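Local coordinates for protein metagenomic carboxyl esterase MGS0156 (Uncultured organism, PDB 5D8M) that probably hydrolyses carboxylic ester bonds, as a metagenomic carboxyl esterase whose parallel beta-sheet flanked by helices is consistent with an alpha/beta-hydrolase fold, at residues A[127-135]-A[213-224]. Numbering follows the deposited sequence.
Sequences GGRWGSARN and CPPGEGTEALDS
Arg129 reaches along the 213-216 backbone and gives its guanidinium hydrogens to two successive carbonyls: NH1 to Cys213 O (3.0 Å) and NE to Pro214 O (3.2 Å). Both oxygens lie tilted from the guanidinium plane, and Pro215 CA sits over one face. A bend at chi3 (-81°) brings NE and NH1 to the two carbonyls, while NH2 bonds to Met208 O and Ala205 O. Pro214 O also takes a hydrogen from a water that accepts from Arg129 N. The third carbonyl, Pro215 O, lies in the ring plane of Trp130 and accepts from its NE1 (3.0 Å); a second water, weakly bound by Arg134 NH1, donates to it too. Pro214 CG meets the benzo part of the indole at CZ2 (3.3 Å), and the Arg134 guanidinium lies over one face of the indole, its centre above CZ2.

Glu220 divides its carboxylate between the segments: OE2 accepts from Gly131 N (2.8 Å) on its anti side, and OE1 from Glu217 N. One residue on, Ser132 N donates almost straight (167°) to Ser224 OG at 3.0 Å, while Ser132 OG bonds to Asp163. Side chains of 220-224 thus take the N-H of the N-cap residue Gly131 and of Ser132, the first residue of helix 132-143. The Cys213-Cys99 disulfide ties the start of 213-224 to the loop after strand 87-92; helix 159-170 lies against Ser132, and helix 199-207 against Arg129 and Leu222.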
ATOM      1  N   GLY A 127     -14.965  -2.101   2.815  1.00 13.63           N
ATOM      2  CA  GLY A 127     -15.893  -1.292   2.056  1.00 10.96           C
ATOM      3  C   GLY A 127     -15.098  -0.402   1.120  1.00 17.13           C
ATOM      4  O   GLY A 127     -14.279   0.414   1.562  1.00 13.59           O
ATOM      5  N   GLY A 128     -15.312  -0.572  -0.179  1.00 15.86           N
ATOM      6  CA  GLY A 128     -14.641   0.264  -1.159  1.00 13.45           C
ATOM      7  C   GLY A 128     -15.037   1.733  -1.045  1.00 14.59           C
ATOM      8  O   GLY A 128     -14.268   2.618  -1.435  1.00 14.49           O
ATOM      9  N   ARG A 129     -16.237   1.992  -0.525  1.00 10.98           N
ATOM     10  CA  ARG A 129     -16.726   3.353  -0.383  1.00 11.30           C
ATOM     11  C   ARG A 129     -16.991   3.762   1.076  1.00 13.91           C
ATOM     12  O   ARG A 129     -17.755   4.692   1.340  1.00 15.84           O
ATOM     13  CB  ARG A 129     -17.995   3.514  -1.225  1.00 12.15           C
ATOM     14  CG  ARG A 129     -17.764   3.179  -2.701  1.00 14.23           C
ATOM     15  CD  ARG A 129     -18.922   3.646  -3.549  1.00 19.43           C
ATOM     16  NE  ARG A 129     -20.048   2.716  -3.527  1.00 19.66           N
ATOM     17  CZ  ARG A 129     -21.181   2.920  -4.188  1.00 17.01           C
ATOM     18  NH1 ARG A 129     -22.160   2.028  -4.139  1.00 19.39           N
ATOM     19  NH2 ARG A 129     -21.344   4.025  -4.889  1.00 17.09           N
ATOM     20  N   TRP A 130     -16.347   3.080   2.019  1.00 12.68           N
ATOM     21  CA  TRP A 130     -16.591   3.307   3.447  1.00 15.24           C
ATOM     22  C   TRP A 130     -15.401   3.986   4.128  1.00 16.25           C
ATOM     23  O   TRP A 130     -14.289   3.854   3.660  1.00 13.59           O
ATOM     24  CB  TRP A 130     -16.878   1.980   4.144  1.00 11.64           C
ATOM     25  CG  TRP A 130     -18.248   1.415   3.814  1.00 14.38           C
ATOM     26  CD1 TRP A 130     -19.246   2.022   3.105  1.00 15.90           C
ATOM     27  CD2 TRP A 130     -18.759   0.141   4.215  1.00 12.90           C
ATOM     28  NE1 TRP A 130     -20.354   1.198   3.040  1.00 14.60           N
ATOM     29  CE2 TRP A 130     -20.074   0.038   3.717  1.00 13.77           C
ATOM     30  CE3 TRP A 130     -18.230  -0.925   4.938  1.00 14.66           C
ATOM     31  CZ2 TRP A 130     -20.864  -1.094   3.922  1.00 16.84           C
ATOM     32  CZ3 TRP A 130     -19.018  -2.053   5.135  1.00 15.88           C
ATOM     33  CH2 TRP A 130     -20.319  -2.121   4.643  1.00 16.44           C
ATOM     34  N   GLY A 131     -15.638   4.662   5.257  1.00 17.33           N
ATOM     35  CA  GLY A 131     -14.583   5.365   5.968  1.00 16.02           C
ATOM     36  C   GLY A 131     -13.662   4.401   6.708  1.00 15.69           C
ATOM     37  O   GLY A 131     -13.964   3.213   6.856  1.00 14.18           O
ATOM     38  N   SER A 132     -12.530   4.914   7.172  1.00 13.99           N
ATOM     39  CA  SER A 132     -11.544   4.084   7.856  1.00 14.09           C
ATOM     40  C   SER A 132     -12.050   3.462   9.171  1.00 16.69           C
ATOM     41  O   SER A 132     -11.699   2.337   9.469  1.00 14.55           O
ATOM     42  CB  SER A 132     -10.287   4.899   8.123  1.00 13.54           C
ATOM     43  OG  SER A 132      -9.579   5.075   6.913  1.00 20.26           O
ATOM     44  N   ALA A 133     -12.869   4.179   9.947  1.00 15.77           N
ATOM     45  CA  ALA A 133     -13.378   3.615  11.192  1.00 17.00           C
ATOM     46  C   ALA A 133     -14.246   2.379  10.947  1.00 18.64           C
ATOM     47  O   ALA A 133     -14.129   1.364  11.651  1.00 16.31           O
ATOM     48  CB  ALA A 133     -14.165   4.656  11.981  1.00 21.34           C
ATOM     49  N   ARG A 134     -15.128   2.471   9.959  1.00 15.57           N
ATOM     50  CA  ARG A 134     -15.980   1.349   9.628  1.00 15.72           C
ATOM     51  C   ARG A 134     -15.151   0.141   9.121  1.00 14.84           C
ATOM     52  O   ARG A 134     -15.416  -1.011   9.488  1.00 13.10           O
ATOM     53  CB  ARG A 134     -17.022   1.772   8.596  1.00 17.04           C
ATOM     54  CG  ARG A 134     -18.060   0.691   8.354  1.00 19.68           C
ATOM     55  CD  ARG A 134     -19.244   1.209   7.566  1.00 19.92           C
ATOM     56  NE  ARG A 134     -20.363   0.263   7.580  1.00 24.74           N
ATOM     57  CZ  ARG A 134     -21.532   0.502   6.992  1.00 27.90           C
ATOM     58  NH1 ARG A 134     -21.717   1.640   6.335  1.00 25.20           N
ATOM     59  NH2 ARG A 134     -22.511  -0.391   7.057  1.00 32.49           N
ATOM     60  N   ASN A 135     -14.127   0.405   8.313  1.00 12.30           N
ATOM     61  CA  ASN A 135     -13.286  -0.677   7.793  1.00 13.72           C
ATOM     62  C   ASN A 135     -12.366  -1.258   8.855  1.00 12.03           C
ATOM     63  O   ASN A 135     -12.063  -2.447   8.831  1.00 11.55           O
ATOM     64  CB  ASN A 135     -12.463  -0.192   6.598  1.00 14.10           C
ATOM     65  CG  ASN A 135     -13.288  -0.122   5.337  1.00 15.49           C
ATOM     66  OD1 ASN A 135     -14.398  -0.633   5.294  1.00 15.17           O
ATOM     67  ND2 ASN A 135     -12.743   0.484   4.299  1.00 15.08           N
ATOM     68  N   CYS A 213     -20.291  -3.098  -4.652  1.00 19.04           N
ATOM     69  CA  CYS A 213     -19.897  -2.441  -3.399  1.00 18.21           C
ATOM     70  C   CYS A 213     -21.047  -1.593  -2.868  1.00 18.88           C
ATOM     71  O   CYS A 213     -21.740  -0.913  -3.625  1.00 19.71           O
ATOM     72  CB  CYS A 213     -18.602  -1.606  -3.589  1.00 20.43           C
ATOM     73  SG  CYS A 213     -18.709  -0.295  -4.833  1.00 27.66           S
ATOM     74  N   PRO A 214     -21.292  -1.668  -1.556  1.00 19.03           N
ATOM     75  CA  PRO A 214     -22.388  -0.900  -0.957  1.00 20.25           C
ATOM     76  C   PRO A 214     -22.013   0.585  -0.949  1.00 20.11           C
ATOM     77  O   PRO A 214     -20.833   0.889  -0.969  1.00 18.86           O
ATOM     78  CB  PRO A 214     -22.481  -1.467   0.476  1.00 20.77           C
ATOM     79  CG  PRO A 214     -21.083  -1.940   0.754  1.00 19.40           C
ATOM     80  CD  PRO A 214     -20.540  -2.449  -0.559  1.00 18.61           C
ATOM     81  N   PRO A 215     -23.001   1.486  -0.922  1.00 21.72           N
ATOM     82  CA  PRO A 215     -22.725   2.925  -0.840  1.00 22.20           C
ATOM     83  C   PRO A 215     -22.170   3.358   0.516  1.00 21.92           C
ATOM     84  O   PRO A 215     -22.432   2.708   1.537  1.00 22.24           O
ATOM     85  CB  PRO A 215     -24.094   3.554  -1.062  1.00 24.73           C
ATOM     86  CG  PRO A 215     -25.068   2.497  -0.578  1.00 31.14           C
ATOM     87  CD  PRO A 215     -24.447   1.186  -0.939  1.00 23.61           C
ATOM     88  N   GLY A 216     -21.455   4.476   0.522  1.00 21.74           N
ATOM     89  CA  GLY A 216     -21.058   5.127   1.754  1.00 22.00           C
ATOM     90  C   GLY A 216     -22.047   6.211   2.146  1.00 31.09           C
ATOM     91  O   GLY A 216     -22.993   6.511   1.405  1.00 30.56           O
ATOM     92  N   GLU A 217     -21.825   6.788   3.321  1.00 33.93           N
ATOM     93  CA  GLU A 217     -22.561   7.959   3.780  1.00 37.90           C
ATOM     94  C   GLU A 217     -21.731   9.220   3.552  1.00 35.41           C
ATOM     95  O   GLU A 217     -20.511   9.217   3.759  1.00 31.46           O
ATOM     96  CB  GLU A 217     -22.924   7.832   5.261  1.00 45.48           C
ATOM     97  CG  GLU A 217     -23.857   6.673   5.569  1.00 58.21           C
ATOM     98  CD  GLU A 217     -24.259   6.617   7.031  1.00 73.75           C
ATOM     99  OE1 GLU A 217     -23.685   7.380   7.845  1.00 80.54           O
ATOM    100  OE2 GLU A 217     -25.157   5.810   7.368  1.00 78.91           O
ATOM    101  N   GLY A 218     -22.398  10.291   3.134  1.00 36.66           N
ATOM    102  CA  GLY A 218     -21.733  11.558   2.893  1.00 40.38           C
ATOM    103  C   GLY A 218     -20.523  11.392   1.997  1.00 36.99           C
ATOM    104  O   GLY A 218     -20.643  10.931   0.865  1.00 35.07           O
ATOM    105  N   THR A 219     -19.354  11.759   2.516  1.00 34.47           N
ATOM    106  CA  THR A 219     -18.101  11.513   1.821  1.00 30.71           C
ATOM    107  C   THR A 219     -17.120  10.785   2.741  1.00 25.94           C
ATOM    108  O   THR A 219     -15.929  11.088   2.737  1.00 25.78           O
ATOM    109  CB  THR A 219     -17.450  12.818   1.332  1.00 35.30           C
ATOM    110  OG1 THR A 219     -17.192  13.668   2.460  1.00 39.36           O
ATOM    111  CG2 THR A 219     -18.369  13.542   0.338  1.00 39.46           C
ATOM    112  N   GLU A 220     -17.622   9.819   3.511  1.00 23.43           N
ATOM    113  CA  GLU A 220     -16.827   9.144   4.550  1.00 25.46           C
ATOM    114  C   GLU A 220     -15.491   8.561   4.054  1.00 18.37           C
ATOM    115  O   GLU A 220     -14.452   8.698   4.712  1.00 18.09           O
ATOM    116  CB  GLU A 220     -17.664   8.034   5.221  1.00 29.93           C
ATOM    117  CG  GLU A 220     -18.202   6.918   4.293  1.00 29.17           C
ATOM    118  CD  GLU A 220     -18.987   5.824   5.063  1.00 33.99           C
ATOM    119  OE1 GLU A 220     -20.234   5.794   4.974  1.00 34.12           O
ATOM    120  OE2 GLU A 220     -18.359   4.987   5.751  1.00 32.15           O
ATOM    121  N   ALA A 221     -15.509   7.925   2.896  1.00 17.56           N
ATOM    122  CA  ALA A 221     -14.303   7.309   2.342  1.00 18.89           C
ATOM    123  C   ALA A 221     -13.225   8.359   1.999  1.00 21.59           C
ATOM    124  O   ALA A 221     -12.042   8.207   2.352  1.00 15.28           O
ATOM    125  CB  ALA A 221     -14.662   6.493   1.103  1.00 16.89           C
ATOM    126  N   LEU A 222     -13.645   9.429   1.325  1.00 17.69           N
ATOM    127  CA  LEU A 222     -12.718  10.507   0.964  1.00 21.25           C
ATOM    128  C   LEU A 222     -12.284  11.329   2.167  1.00 18.05           C
ATOM    129  O   LEU A 222     -11.148  11.791   2.215  1.00 18.23           O
ATOM    130  CB  LEU A 222     -13.330  11.445  -0.090  1.00 30.50           C
ATOM    131  CG  LEU A 222     -13.240  10.954  -1.539  1.00 34.89           C
ATOM    132  CD1 LEU A 222     -11.860  10.391  -1.859  1.00 31.77           C
ATOM    133  CD2 LEU A 222     -14.311   9.901  -1.778  1.00 37.89           C
ATOM    134  N   ASP A 223     -13.168  11.518   3.146  1.00 19.00           N
ATOM    135  CA  ASP A 223     -12.780  12.207   4.384  1.00 21.91           C
ATOM    136  C   ASP A 223     -11.563  11.544   5.026  1.00 20.74           C
ATOM    137  O   ASP A 223     -10.706  12.199   5.625  1.00 17.49           O
ATOM    138  CB  ASP A 223     -13.923  12.207   5.392  1.00 28.13           C
ATOM    139  CG  ASP A 223     -15.100  13.046   4.949  1.00 34.14           C
ATOM    140  OD1 ASP A 223     -14.960  13.844   4.000  1.00 31.71           O
ATOM    141  OD2 ASP A 223     -16.180  12.888   5.554  1.00 42.75           O
ATOM    142  N   SER A 224     -11.501  10.228   4.896  1.00 17.15           N
ATOM    143  CA  SER A 224     -10.430   9.461   5.499  1.00 18.64           C
ATOM    144  C   SER A 224      -9.109   9.679   4.773  1.00 15.41           C
ATOM    145  O   SER A 224      -8.051   9.354   5.308  1.00 16.48           O
ATOM    146  CB  SER A 224     -10.780   7.969   5.509  1.00 18.01           C
ATOM    147  OG  SER A 224     -11.857   7.723   6.374  1.00 19.94           O
TER
HETATM  148  O   HOH W   1     -18.266   0.109  -0.151  1.00 14.67           O
HETATM  149  O   HOH W   2     -23.208   3.239   4.206  1.00 35.95           O